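Local coordinates for protein ATP12 ATPase (Paracoccus denitrificans, PDB 2R31) that probably acts as a chaperone in the assembly of the F1 part of ATP synthase, at residues Pro33-Thr36 and Gln40-Arg43. Residues are numbered along the deposited sequence; the frame is centred on the assembly and turned at random. Where two conformers were deposited one is given.
Sequences PLRT and QPLR
Thr36 is tied to Gln40 by two hydrogen bonds that close the mouth of a short loop. Its backbone N gives a nearly straight bond of 2.8 Å (168°) to the O of Gln40, in the plane of that carbonyl, while the N of Gln40 donates to OG1 of Thr36 at 3.0 Å on a more bent path. Followed outward, the threonine has CB 3.9 Å from Gln40 O; OG1 takes the Gln40 N-H and also hydrogen-bonds to Glu80; CG2 lies 3.7 Å from Gln40 O, with CD1 of Leu42 beyond it at 4.2 Å. With chi1 at 69°, OG1 sits between the backbone N and the carbonyl carbon, which brings the hydroxyl to the Gln40 N-H and sets the methyl by Gln40 O on the side of Leu42. A valine here would probably leave the Gln40 N-H and the Glu80 carboxylate without the hydroxyl that joins them.

The loop follows strand 32-33, an outer strand of a three-stranded antiparallel sheet, and doubles back before helix 47-58; the two arms meet in a single beta bridge between Arg35 and Pro41. Proline suits that position, because its CB points away from the other arm and the bond beside it runs from Thr36 N to Gln40 O, so its missing N-H costs nothing there. The extended Arg35 chain crosses this ring at a slant, its NH1 3.8 Å from Pro41 CD and hydrogen-bonded to the backbone O of Lys39.

Further along, the arms diverge and water fills in. One water donates to Leu34 O and accepts from Arg43 NH1, which also donates to Leu42 O at 3.0 Å from above that carbonyl's plane. Beside this polar seam, buried Leu34 and Leu42 lie alongside each other and meet through their CD2 methyls; leucine's branched end suits Leu42 to its buried place against Ala75 and Ile79 of helix 70-82.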
loop_
_atom_site.group_PDB
_atom_site.type_symbol
_atom_site.label_atom_id
_atom_site.label_comp_id
_atom_site.label_asym_id
_atom_site.label_seq_id
_atom_site.Cartn_x
_atom_site.Cartn_y
_atom_site.Cartn_z
ATOM N N PRO A 33 -11.912 20.924 -13.887
ATOM C CA PRO A 33 -11.064 19.874 -13.335
ATOM C C PRO A 33 -10.603 20.125 -11.928
ATOM O O PRO A 33 -10.062 21.173 -11.547
ATOM C CB PRO A 33 -9.846 19.876 -14.278
ATOM C CG PRO A 33 -10.359 20.410 -15.519
ATOM C CD PRO A 33 -11.356 21.504 -15.136
ATOM N N LEU A 34 -10.760 19.112 -11.097
ATOM C CA LEU A 34 -10.206 19.011 -9.744
ATOM C C LEU A 34 -8.701 19.153 -9.808
ATOM O O LEU A 34 -8.101 18.648 -10.726
ATOM C CB LEU A 34 -10.604 17.625 -9.168
ATOM C CG LEU A 34 -10.141 17.201 -7.811
ATOM C CD1 LEU A 34 -10.659 18.149 -6.738
ATOM C CD2 LEU A 34 -10.667 15.807 -7.489
ATOM N N ARG A 35 -8.128 19.853 -8.843
ATOM C CA ARG A 35 -6.683 19.940 -8.658
ATOM C C ARG A 35 -6.301 19.291 -7.350
ATOM O O ARG A 35 -7.145 18.999 -6.498
ATOM C CB ARG A 35 -6.192 21.395 -8.689
ATOM C CG ARG A 35 -6.295 22.000 -10.063
ATOM C CD ARG A 35 -5.819 23.377 -10.280
ATOM N NE ARG A 35 -5.794 23.855 -11.656
ATOM C CZ ARG A 35 -4.725 23.906 -12.454
ATOM N NH1 ARG A 35 -3.519 23.488 -12.053
ATOM N NH2 ARG A 35 -4.878 24.380 -13.692
ATOM N N THR A 36 -4.996 19.022 -7.207
ATOM C CA THR A 36 -4.508 18.552 -5.918
ATOM C C THR A 36 -4.502 19.694 -4.911
ATOM O O THR A 36 -4.657 20.854 -5.247
ATOM C CB THR A 36 -3.125 17.919 -6.050
ATOM O OG1 THR A 36 -2.185 18.953 -6.358
ATOM C CG2 THR A 36 -3.078 16.842 -7.143
ATOM N N GLN A 40 -1.801 21.308 -8.251
ATOM C CA GLN A 40 -1.285 20.596 -9.408
ATOM C C GLN A 40 -2.460 19.966 -10.150
ATOM O O GLN A 40 -3.468 19.634 -9.512
ATOM C CB GLN A 40 -0.267 19.533 -9.032
ATOM C CG GLN A 40 0.934 20.212 -8.391
ATOM C CD GLN A 40 1.981 19.243 -7.895
ATOM O OE1 GLN A 40 2.170 18.197 -8.491
ATOM N NE2 GLN A 40 2.619 19.648 -6.816
ATOM N N PRO A 41 -2.392 19.864 -11.469
ATOM C CA PRO A 41 -3.476 19.195 -12.165
ATOM C C PRO A 41 -3.640 17.772 -11.662
ATOM O O PRO A 41 -2.693 17.047 -11.505
ATOM C CB PRO A 41 -3.083 19.209 -13.640
ATOM C CG PRO A 41 -2.124 20.354 -13.735
ATOM C CD PRO A 41 -1.385 20.352 -12.412
ATOM N N LEU A 42 -4.855 17.341 -11.346
ATOM C CA LEU A 42 -5.194 15.994 -11.005
ATOM C C LEU A 42 -5.492 15.291 -12.326
ATOM O O LEU A 42 -6.521 15.540 -12.965
ATOM C CB LEU A 42 -6.381 15.868 -10.053
ATOM C CG LEU A 42 -6.709 14.445 -9.617
ATOM C CD1 LEU A 42 -5.674 13.917 -8.645
ATOM C CD2 LEU A 42 -8.109 14.338 -8.995
ATOM N N ARG A 43 -4.610 14.413 -12.776
ATOM C CA ARG A 43 -4.767 13.627 -13.983
ATOM C C ARG A 43 -4.543 12.160 -13.600
ATOM O O ARG A 43 -3.575 11.838 -12.920
ATOM C CB ARG A 43 -3.830 14.050 -15.097
ATOM C CG ARG A 43 -4.136 15.426 -15.629
ATOM C CD ARG A 43 -5.447 15.563 -16.398
ATOM N NE ARG A 43 -5.618 16.931 -16.886
ATOM C CZ ARG A 43 -6.092 17.949 -16.156
ATOM N NH1 ARG A 43 -6.495 17.788 -14.911
ATOM N NH2 ARG A 43 -6.169 19.171 -16.675
HETATM O O HOH W 1 -9.076 16.611 -12.511
HETATM O O HOH W 2 -6.671 19.674 -12.877
#